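Local coordinates for methylated-DNA--protein-cysteine methyltransferase (PDB 1MGT) that repairs O6-methylguanine and O4-methylthymine in DNA by moving the methyl group irreversibly onto one of its own cysteines, a suicide reaction, at residues 100-111 / 138-147; 29-39 / 153-163. All blocks are in the same frame, centred on the assembly; numbering follows the deposited sequence.

In the fold
Interaction 1 lies within the DNA-binding domain and carries Cys141, the inferred nucleophile and methyl acceptor. Interaction 2 joins the N-terminal domain to that domain through helix 157-166. The two centres are about 18 Å apart, yet the contacts touch. SG of Cys141 packs 3.5 Å from CE1 of Tyr153, so the probable nucleophile lies where they touch. NZ of Lys160 reaches O of Val144 at 2.8 Å, a probable hydrogen bond from helix 157-166 to strand 144-145. CD2 of His142 also packs on CB of Leu163, at 3.6 Å. Interaction 1 closes the shorter loop of chain, which falls wholly within the longer one closed by interaction 2.

Interaction 1 (100-111 / 138-147); sequences LTKNVKRGSVIT and VVPCHRVVAH. With SO4 (sulfate ion), chain B.
Ile110-Thr111 and Val144-Val145 run side by side as a short parallel ladder. N of Ile110 gives its hydrogen to O of Arg143 at 2.9 Å, and N of Val145 gives its own to O of Ile110 at 2.8 Å. CA of Thr111 adds a C-H...O contact to O of Val145. Before the ladder, the end of helix 91-103 packs on Val139, Pro140 and Cys141. With chi1 at 179°, CG of Leu100 swings away from its N, which sets CD2 on the carbonyl carbon of Pro140 and CD1 against CG2 of Val144, 3.7 Å away. OG1 of Thr101 packs against CD of Pro140 but bonds to O of Tyr97. Pro140 centres an inverse gamma turn in the Pro-Cys-His-Arg sequence, the active-site motif of the MGMT family, and Cys141 follows it. Arg143 extends from this motif alongside the loop 104-108. Its NH1 bonds in the guanidinium plane to O of Val104 at 2.9 Å. CA of Arg106 covers the centre of one guanidinium face, and CB of Pro140 lies over the opposite face, toward the rim. NH2 makes a salt bridge to Glu167 and a hydrogen bond to Asn77. An alanine here would strip O of Val104 of this donor, and would probably cost Glu167 its salt bridge, leaving it His142 and a weak, long pairing with Arg106, and hold the loop less firmly. Past the ladder, N of His147 bonds O2 of a sulfate, nearly straight; ND1 lies too close to that oxygen to be read with confidence. The ion, probably from the crystallisation liquor, also binds N of Gly113.

Interaction 2 (29-39 / 153-163); sequences FAFDRGTLMKR and YSSGIEEKKFL
Arg39 has CG anti to its carbonyl carbon (chi1 -66°) and an extended chain, which carries its guanidinium across to Glu159. Glu159 bends at chi2 (88°) to meet it. NH1 and NH2 both grip OE2 of Glu159, NH1 at 2.8 Å and NH2 at 3.0 Å, in a salt bridge. Both come from the same side, above the carboxylate plane. NH1 also bonds to O of Phe29 at 2.9 Å, on a lone pair. CG2 of Thr35 covers one guanidinium face and the backbone of Ser155 the other, so the group is sandwiched and its rotation fixed. The ion pair crosses between the domains: the N-terminal domain supplies strand 24-30 and helix 33-49, and the DNA-binding domain supplies helix 157-166. Water 2 donates to OE2 and accepts from N of Phe31. Aromatic rings lie beside the ion pair. CZ of Phe29 meets CD1 of Leu163 at 3.7 Å, while OH of Tyr153 comes in at the ring edge of Phe29, near CE2. Phe31 turns its edge to the face of Phe162 in a T-shaped stack, centroids 5.6 Å apart and planes at 87°. CE1 of Phe31 touches CG of Glu159, and Arg12 makes a cation-pi contact with this ring.

Interaction 1 (100-111 / 138-147)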
loop_
_atom_site.group_PDB
_atom_site.type_symbol
_atom_site.label_atom_id
_atom_site.label_comp_id
_atom_site.label_asym_id
_atom_site.label_seq_id
_atom_site.Cartn_x
_atom_site.Cartn_y
_atom_site.Cartn_z
ATOM N N LEU A 100 7.176 -0.492 -9.861
ATOM C CA LEU A 100 6.721 -1.662 -9.129
ATOM C C LEU A 100 5.302 -2.040 -9.518
ATOM O O LEU A 100 4.962 -3.216 -9.758
ATOM C CB LEU A 100 6.792 -1.325 -7.620
ATOM C CG LEU A 100 6.344 -2.405 -6.661
ATOM C CD1 LEU A 100 7.283 -3.632 -6.800
ATOM C CD2 LEU A 100 6.354 -1.889 -5.223
ATOM N N THR A 101 4.406 -1.045 -9.583
ATOM C CA THR A 101 3.022 -1.304 -9.911
ATOM C C THR A 101 2.802 -1.786 -11.328
ATOM O O THR A 101 1.951 -2.640 -11.590
ATOM C CB THR A 101 2.182 -0.005 -9.666
ATOM O OG1 THR A 101 2.399 0.368 -8.271
ATOM C CG2 THR A 101 0.705 -0.302 -9.840
ATOM N N LYS A 102 3.556 -1.242 -12.280
ATOM C CA LYS A 102 3.376 -1.639 -13.671
ATOM C C LYS A 102 4.148 -2.907 -14.028
ATOM O O LYS A 102 3.750 -3.603 -14.971
ATOM C CB LYS A 102 3.938 -0.512 -14.573
ATOM C CG LYS A 102 2.984 0.680 -14.669
ATOM C CD LYS A 102 3.543 1.756 -15.595
ATOM C CE LYS A 102 2.859 3.091 -15.272
ATOM N NZ LYS A 102 2.961 4.061 -16.405
ATOM N N ASN A 103 5.244 -3.174 -13.313
ATOM C CA ASN A 103 6.025 -4.349 -13.733
ATOM C C ASN A 103 6.063 -5.563 -12.859
ATOM O O ASN A 103 6.430 -6.640 -13.401
ATOM C CB ASN A 103 7.490 -3.843 -13.939
ATOM C CG ASN A 103 7.554 -2.852 -15.080
ATOM O OD1 ASN A 103 7.360 -3.236 -16.235
ATOM N ND2 ASN A 103 7.795 -1.584 -14.766
ATOM N N VAL A 104 5.770 -5.485 -11.579
ATOM C CA VAL A 104 5.811 -6.660 -10.698
ATOM C C VAL A 104 4.390 -7.187 -10.597
ATOM O O VAL A 104 3.553 -6.668 -9.853
ATOM C CB VAL A 104 6.450 -6.329 -9.352
ATOM C CG1 VAL A 104 6.611 -7.565 -8.482
ATOM C CG2 VAL A 104 7.857 -5.734 -9.620
ATOM N N LYS A 105 4.109 -8.214 -11.397
ATOM C CA LYS A 105 2.769 -8.757 -11.488
ATOM C C LYS A 105 2.300 -9.628 -10.350
ATOM O O LYS A 105 3.062 -10.269 -9.646
ATOM C CB LYS A 105 2.635 -9.572 -12.802
ATOM C CG LYS A 105 3.097 -8.858 -14.045
ATOM C CD LYS A 105 2.284 -7.646 -14.413
ATOM C CE LYS A 105 2.940 -6.845 -15.536
ATOM N NZ LYS A 105 2.943 -7.642 -16.810
ATOM N N ARG A 106 0.974 -9.661 -10.206
ATOM C CA ARG A 106 0.348 -10.496 -9.178
ATOM C C ARG A 106 0.786 -11.953 -9.378
ATOM O O ARG A 106 0.721 -12.432 -10.514
ATOM C CB ARG A 106 -1.168 -10.382 -9.381
ATOM C CG ARG A 106 -1.972 -10.937 -8.214
ATOM C CD ARG A 106 -3.481 -10.816 -8.562
ATOM N NE ARG A 106 -4.231 -11.471 -7.478
ATOM C CZ ARG A 106 -4.612 -10.796 -6.385
ATOM N NH1 ARG A 106 -4.322 -9.508 -6.279
ATOM N NH2 ARG A 106 -5.274 -11.458 -5.455
ATOM N N GLY A 107 1.222 -12.602 -8.321
ATOM C CA GLY A 107 1.675 -13.994 -8.408
ATOM C C GLY A 107 3.198 -14.067 -8.487
ATOM O O GLY A 107 3.772 -15.166 -8.463
ATOM N N SER A 108 3.863 -12.912 -8.579
ATOM C CA SER A 108 5.319 -12.904 -8.635
ATOM C C SER A 108 5.866 -11.973 -7.559
ATOM O O SER A 108 5.082 -11.245 -6.927
ATOM C CB SER A 108 5.844 -12.479 -10.014
ATOM O OG SER A 108 5.718 -11.051 -10.120
ATOM N N VAL A 109 7.166 -12.049 -7.321
ATOM C CA VAL A 109 7.846 -11.242 -6.322
ATOM C C VAL A 109 9.147 -10.707 -6.935
ATOM O O VAL A 109 9.454 -11.046 -8.084
ATOM C CB VAL A 109 8.181 -11.995 -5.034
ATOM C CG1 VAL A 109 6.916 -12.528 -4.329
ATOM C CG2 VAL A 109 9.131 -13.166 -5.328
ATOM N N ILE A 110 9.835 -9.876 -6.187
ATOM C CA ILE A 110 11.123 -9.320 -6.646
ATOM C C ILE A 110 11.896 -8.997 -5.379
ATOM O O ILE A 110 11.294 -8.645 -4.348
ATOM C CB ILE A 110 10.969 -8.108 -7.547
ATOM C CG1 ILE A 110 12.329 -7.768 -8.205
ATOM C CG2 ILE A 110 10.465 -6.897 -6.732
ATOM C CD1 ILE A 110 12.177 -7.006 -9.510
ATOM N N THR A 111 13.211 -9.155 -5.375
ATOM C CA THR A 111 13.966 -8.861 -4.176
ATOM C C THR A 111 14.278 -7.378 -4.104
ATOM O O THR A 111 14.217 -6.661 -5.117
ATOM C CB THR A 111 15.302 -9.654 -4.132
ATOM O OG1 THR A 111 16.120 -9.198 -5.211
ATOM C CG2 THR A 111 15.017 -11.150 -4.264
ATOM N N VAL A 138 -2.450 -1.408 -3.223
ATOM C CA VAL A 138 -2.474 -0.934 -4.601
ATOM C C VAL A 138 -1.053 -0.803 -5.140
ATOM O O VAL A 138 -0.862 -1.269 -6.280
ATOM C CB VAL A 138 -3.325 0.325 -4.741
ATOM C CG1 VAL A 138 -4.738 0.016 -4.192
ATOM C CG2 VAL A 138 -2.747 1.464 -3.936
ATOM N N VAL A 139 -0.142 -0.207 -4.417
ATOM C CA VAL A 139 1.299 -0.137 -4.876
ATOM C C VAL A 139 1.793 -1.382 -4.155
ATOM O O VAL A 139 1.779 -1.458 -2.905
ATOM C CB VAL A 139 1.975 1.151 -4.414
ATOM C CG1 VAL A 139 3.498 1.034 -4.505
ATOM C CG2 VAL A 139 1.490 2.313 -5.289
ATOM N N PRO A 140 2.081 -2.448 -4.890
ATOM C CA PRO A 140 2.397 -3.710 -4.256
ATOM C C PRO A 140 3.699 -3.940 -3.616
ATOM O O PRO A 140 4.442 -4.896 -3.997
ATOM C CB PRO A 140 2.033 -4.701 -5.389
ATOM C CG PRO A 140 2.569 -3.987 -6.593
ATOM C CD PRO A 140 2.105 -2.538 -6.369
ATOM N N CYS A 141 4.006 -3.208 -2.524
ATOM C CA CYS A 141 5.262 -3.367 -1.821
ATOM C C CYS A 141 5.345 -4.704 -1.092
ATOM O O CYS A 141 6.468 -5.106 -0.728
ATOM C CB CYS A 141 5.510 -2.175 -0.884
ATOM S SG CYS A 141 4.286 -2.086 0.431
ATOM N N HIS A 142 4.248 -5.433 -0.973
ATOM C CA HIS A 142 4.273 -6.753 -0.328
ATOM C C HIS A 142 4.966 -7.760 -1.274
ATOM O O HIS A 142 5.338 -8.833 -0.786
ATOM C CB HIS A 142 2.891 -7.258 0.001
ATOM C CG HIS A 142 1.913 -7.238 -1.126
ATOM N ND1 HIS A 142 1.346 -6.049 -1.564
ATOM C CD2 HIS A 142 1.392 -8.194 -1.913
ATOM C CE1 HIS A 142 0.526 -6.288 -2.566
ATOM N NE2 HIS A 142 0.536 -7.613 -2.796
ATOM N N ARG A 143 5.089 -7.421 -2.544
ATOM C CA ARG A 143 5.756 -8.329 -3.509
ATOM C C ARG A 143 7.269 -8.131 -3.490
ATOM O O ARG A 143 7.991 -8.839 -4.223
ATOM C CB ARG A 143 5.218 -8.058 -4.920
ATOM C CG ARG A 143 3.734 -8.446 -5.003
ATOM C CD ARG A 143 3.171 -8.248 -6.416
ATOM N NE ARG A 143 1.703 -8.272 -6.273
ATOM C CZ ARG A 143 0.847 -7.653 -7.068
ATOM N NH1 ARG A 143 1.220 -6.936 -8.123
ATOM N NH2 ARG A 143 -0.464 -7.753 -6.758
ATOM N N VAL A 144 7.764 -7.212 -2.686
ATOM C CA VAL A 144 9.229 -6.984 -2.610
ATOM C C VAL A 144 9.724 -7.739 -1.389
ATOM O O VAL A 144 9.305 -7.453 -0.256
ATOM C CB VAL A 144 9.548 -5.496 -2.521
ATOM C CG1 VAL A 144 11.054 -5.277 -2.468
ATOM C CG2 VAL A 144 8.907 -4.739 -3.686
ATOM N N VAL A 145 10.533 -8.774 -1.623
ATOM C CA VAL A 145 11.039 -9.624 -0.548
ATOM C C VAL A 145 12.558 -9.620 -0.424
ATOM O O VAL A 145 13.251 -8.968 -1.200
ATOM C CB VAL A 145 10.592 -11.090 -0.791
ATOM C CG1 VAL A 145 9.070 -11.190 -0.796
ATOM C CG2 VAL A 145 11.103 -11.590 -2.157
ATOM N N ALA A 146 13.076 -10.330 0.591
ATOM C CA ALA A 146 14.547 -10.394 0.740
ATOM C C ALA A 146 15.027 -11.583 -0.098
ATOM O O ALA A 146 14.230 -12.428 -0.480
ATOM C CB ALA A 146 14.954 -10.574 2.189
ATOM N N HIS A 147 16.336 -11.643 -0.402
ATOM C CA HIS A 147 16.792 -12.797 -1.168
ATOM C C HIS A 147 16.726 -14.051 -0.295
ATOM O O HIS A 147 16.637 -15.132 -0.858
ATOM C CB HIS A 147 18.233 -12.611 -1.673
ATOM C CG HIS A 147 19.250 -12.742 -0.581
ATOM N ND1 HIS A 147 19.675 -11.688 0.185
ATOM C CD2 HIS A 147 19.918 -13.844 -0.136
ATOM C CE1 HIS A 147 20.576 -12.131 1.062
ATOM N NE2 HIS A 147 20.727 -13.431 0.881
HETATM S S SO4 B . 18.132 -8.326 -0.572
HETATM O O1 SO4 B . 17.132 -7.493 0.234
HETATM O O2 SO4 B . 18.141 -9.678 0.047
HETATM O O3 SO4 B . 19.432 -7.627 -0.463
HETATM O O4 SO4 B . 17.691 -8.407 -1.978
#

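Interaction 2 (29-39 / 153-163)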
loop_
_atom_site.group_PDB
_atom_site.type_symbol
_atom_site.label_atom_id
_atom_site.label_comp_id
_atom_site.label_asym_id
_atom_site.label_seq_id
_atom_site.Cartn_x
_atom_site.Cartn_y
_atom_site.Cartn_z
ATOM N N PHE A 29 -4.496 -0.782 6.159
ATOM C CA PHE A 29 -5.344 -1.964 6.315
ATOM C C PHE A 29 -4.860 -2.720 7.556
ATOM O O PHE A 29 -3.732 -2.539 7.993
ATOM C CB PHE A 29 -5.416 -2.868 5.123
ATOM C CG PHE A 29 -4.223 -3.752 4.890
ATOM C CD1 PHE A 29 -4.285 -5.097 5.210
ATOM C CD2 PHE A 29 -3.060 -3.225 4.359
ATOM C CE1 PHE A 29 -3.193 -5.935 4.981
ATOM C CE2 PHE A 29 -1.969 -4.062 4.132
ATOM C CZ PHE A 29 -2.048 -5.399 4.449
ATOM N N ALA A 30 -5.765 -3.539 8.093
ATOM C CA ALA A 30 -5.379 -4.289 9.300
ATOM C C ALA A 30 -6.464 -5.363 9.505
ATOM O O ALA A 30 -7.481 -5.355 8.803
ATOM C CB ALA A 30 -5.351 -3.360 10.503
ATOM N N PHE A 31 -6.237 -6.230 10.476
ATOM C CA PHE A 31 -7.252 -7.275 10.734
ATOM C C PHE A 31 -8.233 -6.883 11.818
ATOM O O PHE A 31 -9.110 -7.698 12.158
ATOM C CB PHE A 31 -6.529 -8.557 11.136
ATOM C CG PHE A 31 -5.610 -9.088 10.069
ATOM C CD1 PHE A 31 -4.291 -9.376 10.378
ATOM C CD2 PHE A 31 -6.100 -9.319 8.799
ATOM C CE1 PHE A 31 -3.457 -9.888 9.378
ATOM C CE2 PHE A 31 -5.270 -9.829 7.806
ATOM C CZ PHE A 31 -3.954 -10.112 8.119
ATOM N N ASP A 32 -8.113 -5.676 12.372
ATOM C CA ASP A 32 -9.061 -5.243 13.418
ATOM C C ASP A 32 -9.170 -3.718 13.307
ATOM O O ASP A 32 -8.231 -3.083 12.815
ATOM C CB ASP A 32 -8.646 -5.719 14.784
ATOM C CG ASP A 32 -7.390 -5.067 15.320
ATOM O OD1 ASP A 32 -6.308 -5.650 15.140
ATOM O OD2 ASP A 32 -7.496 -3.973 15.919
ATOM N N ARG A 33 -10.285 -3.140 13.718
ATOM C CA ARG A 33 -10.459 -1.685 13.562
ATOM C C ARG A 33 -9.521 -0.840 14.379
ATOM O O ARG A 33 -9.096 0.239 13.929
ATOM C CB ARG A 33 -11.943 -1.332 13.814
ATOM C CG ARG A 33 -12.285 0.110 13.502
ATOM C CD ARG A 33 -13.736 0.478 13.805
ATOM N NE ARG A 33 -14.100 1.716 13.106
ATOM C CZ ARG A 33 -13.764 2.943 13.474
ATOM N NH1 ARG A 33 -13.041 3.194 14.561
ATOM N NH2 ARG A 33 -14.162 3.977 12.725
ATOM N N GLY A 34 -9.151 -1.264 15.587
ATOM C CA GLY A 34 -8.247 -0.487 16.446
ATOM C C GLY A 34 -6.872 -0.347 15.796
ATOM O O GLY A 34 -6.258 0.704 15.790
ATOM N N THR A 35 -6.370 -1.471 15.245
ATOM C CA THR A 35 -5.059 -1.434 14.595
ATOM C C THR A 35 -5.149 -0.563 13.350
ATOM O O THR A 35 -4.224 0.204 13.073
ATOM C CB THR A 35 -4.589 -2.865 14.255
ATOM O OG1 THR A 35 -4.467 -3.556 15.534
ATOM C CG2 THR A 35 -3.219 -2.829 13.596
ATOM N N LEU A 36 -6.246 -0.660 12.632
ATOM C CA LEU A 36 -6.440 0.146 11.442
ATOM C C LEU A 36 -6.359 1.628 11.818
ATOM O O LEU A 36 -5.660 2.375 11.161
ATOM C CB LEU A 36 -7.813 -0.076 10.786
ATOM C CG LEU A 36 -8.058 0.876 9.591
ATOM C CD1 LEU A 36 -7.210 0.397 8.401
ATOM C CD2 LEU A 36 -9.500 0.962 9.176
ATOM N N MET A 37 -7.061 2.012 12.901
ATOM C CA MET A 37 -7.018 3.439 13.279
ATOM C C MET A 37 -5.653 3.924 13.675
ATOM O O MET A 37 -5.256 5.079 13.381
ATOM C CB MET A 37 -8.112 3.710 14.312
ATOM C CG MET A 37 -9.518 3.589 13.700
ATOM S SD MET A 37 -9.817 4.572 12.235
ATOM C CE MET A 37 -9.315 6.195 12.805
ATOM N N LYS A 38 -4.838 3.107 14.324
ATOM C CA LYS A 38 -3.486 3.499 14.688
ATOM C C LYS A 38 -2.652 3.702 13.418
ATOM O O LYS A 38 -1.859 4.641 13.332
ATOM C CB LYS A 38 -2.859 2.396 15.567
ATOM C CG LYS A 38 -1.433 2.753 15.980
ATOM C CD LYS A 38 -0.753 1.591 16.677
ATOM C CE LYS A 38 0.659 1.366 16.147
ATOM N NZ LYS A 38 1.539 2.542 16.371
ATOM N N ARG A 39 -2.816 2.822 12.430
ATOM C CA ARG A 39 -2.062 2.957 11.171
ATOM C C ARG A 39 -2.503 4.183 10.372
ATOM O O ARG A 39 -1.659 4.830 9.749
ATOM C CB ARG A 39 -2.201 1.688 10.305
ATOM C CG ARG A 39 -1.508 0.517 11.028
ATOM C CD ARG A 39 -1.652 -0.780 10.153
ATOM N NE ARG A 39 -0.902 -1.795 10.939
ATOM C CZ ARG A 39 -1.021 -3.106 10.785
ATOM N NH1 ARG A 39 -1.845 -3.624 9.885
ATOM N NH2 ARG A 39 -0.270 -3.879 11.581
ATOM N N TYR A 153 8.050 -5.349 6.244
ATOM C CA TYR A 153 6.789 -4.787 5.779
ATOM C C TYR A 153 6.345 -3.776 6.837
ATOM O O TYR A 153 6.234 -4.165 7.999
ATOM C CB TYR A 153 5.735 -5.863 5.591
ATOM C CG TYR A 153 4.523 -5.446 4.800
ATOM C CD1 TYR A 153 4.627 -4.966 3.501
ATOM C CD2 TYR A 153 3.258 -5.563 5.367
ATOM C CE1 TYR A 153 3.497 -4.594 2.788
ATOM C CE2 TYR A 153 2.130 -5.195 4.662
ATOM C CZ TYR A 153 2.250 -4.711 3.380
ATOM O OH TYR A 153 1.113 -4.343 2.688
ATOM N N SER A 154 6.044 -2.537 6.453
ATOM C CA SER A 154 5.655 -1.566 7.490
ATOM C C SER A 154 4.373 -1.892 8.203
ATOM O O SER A 154 4.226 -1.492 9.383
ATOM C CB SER A 154 5.718 -0.149 6.923
ATOM O OG SER A 154 4.945 -0.047 5.746
ATOM N N SER A 155 3.444 -2.636 7.613
ATOM C CA SER A 155 2.194 -2.993 8.239
ATOM C C SER A 155 2.107 -4.396 8.794
ATOM O O SER A 155 0.978 -4.915 8.859
ATOM C CB SER A 155 1.015 -2.799 7.255
ATOM O OG SER A 155 0.954 -1.442 6.876
ATOM N N GLY A 156 3.204 -5.038 9.190
ATOM C CA GLY A 156 3.125 -6.369 9.756
ATOM C C GLY A 156 3.498 -7.526 8.869
ATOM O O GLY A 156 3.127 -7.600 7.697
ATOM N N ILE A 157 4.235 -8.504 9.434
ATOM C CA ILE A 157 4.658 -9.667 8.672
ATOM C C ILE A 157 3.487 -10.564 8.334
ATOM O O ILE A 157 3.384 -11.100 7.222
ATOM C CB ILE A 157 5.745 -10.492 9.391
ATOM C CG1 ILE A 157 6.931 -9.633 9.795
ATOM C CG2 ILE A 157 6.205 -11.653 8.514
ATOM C CD1 ILE A 157 7.617 -8.858 8.699
ATOM N N GLU A 158 2.549 -10.732 9.273
ATOM C CA GLU A 158 1.388 -11.567 9.001
ATOM C C GLU A 158 0.553 -10.969 7.879
ATOM O O GLU A 158 -0.033 -11.704 7.084
ATOM C CB GLU A 158 0.531 -11.743 10.267
ATOM C CG GLU A 158 1.230 -12.651 11.281
ATOM C CD GLU A 158 1.338 -14.073 10.757
ATOM O OE1 GLU A 158 0.360 -14.551 10.129
ATOM O OE2 GLU A 158 2.399 -14.702 10.977
ATOM N N GLU A 159 0.495 -9.614 7.856
ATOM C CA GLU A 159 -0.255 -8.951 6.799
ATOM C C GLU A 159 0.449 -9.208 5.453
ATOM O O GLU A 159 -0.227 -9.456 4.453
ATOM C CB GLU A 159 -0.322 -7.443 7.076
ATOM C CG GLU A 159 -1.355 -7.086 8.142
ATOM C CD GLU A 159 -0.863 -7.106 9.561
ATOM O OE1 GLU A 159 0.113 -7.805 9.908
ATOM O OE2 GLU A 159 -1.472 -6.382 10.406
ATOM N N LYS A 160 1.776 -9.132 5.460
ATOM C CA LYS A 160 2.507 -9.385 4.187
ATOM C C LYS A 160 2.261 -10.804 3.680
ATOM O O LYS A 160 1.994 -11.051 2.491
ATOM C CB LYS A 160 4.009 -9.163 4.381
ATOM C CG LYS A 160 4.739 -9.085 3.007
ATOM C CD LYS A 160 6.213 -8.783 3.277
ATOM C CE LYS A 160 6.982 -8.463 2.001
ATOM N NZ LYS A 160 8.393 -8.107 2.320
ATOM N N LYS A 161 2.329 -11.768 4.573
ATOM C CA LYS A 161 2.106 -13.177 4.260
ATOM C C LYS A 161 0.700 -13.438 3.764
ATOM O O LYS A 161 0.455 -14.218 2.846
ATOM C CB LYS A 161 2.374 -14.036 5.499
ATOM C CG LYS A 161 3.783 -14.561 5.603
ATOM C CD LYS A 161 4.069 -15.245 6.926
ATOM C CE LYS A 161 3.126 -16.403 7.204
ATOM N NZ LYS A 161 3.479 -17.095 8.495
ATOM N N PHE A 162 -0.281 -12.759 4.367
ATOM C CA PHE A 162 -1.668 -12.900 3.960
ATOM C C PHE A 162 -1.869 -12.437 2.525
ATOM O O PHE A 162 -2.554 -13.085 1.715
ATOM C CB PHE A 162 -2.560 -12.126 4.935
ATOM C CG PHE A 162 -3.953 -11.917 4.432
ATOM C CD1 PHE A 162 -4.876 -12.935 4.463
ATOM C CD2 PHE A 162 -4.314 -10.674 3.918
ATOM C CE1 PHE A 162 -6.165 -12.727 3.982
ATOM C CE2 PHE A 162 -5.595 -10.463 3.449
ATOM C CZ PHE A 162 -6.508 -11.493 3.482
ATOM N N LEU A 163 -1.283 -11.268 2.200
ATOM C CA LEU A 163 -1.372 -10.748 0.868
ATOM C C LEU A 163 -0.657 -11.702 -0.118
ATOM O O LEU A 163 -1.220 -11.965 -1.168
ATOM C CB LEU A 163 -0.763 -9.349 0.736
ATOM C CG LEU A 163 -1.584 -8.247 1.493
ATOM C CD1 LEU A 163 -0.919 -6.905 1.279
ATOM C CD2 LEU A 163 -3.020 -8.276 1.009
HETATM O O HOH W 1 -1.550 -0.261 6.541
HETATM O O HOH W 2 -3.777 -6.126 11.920
#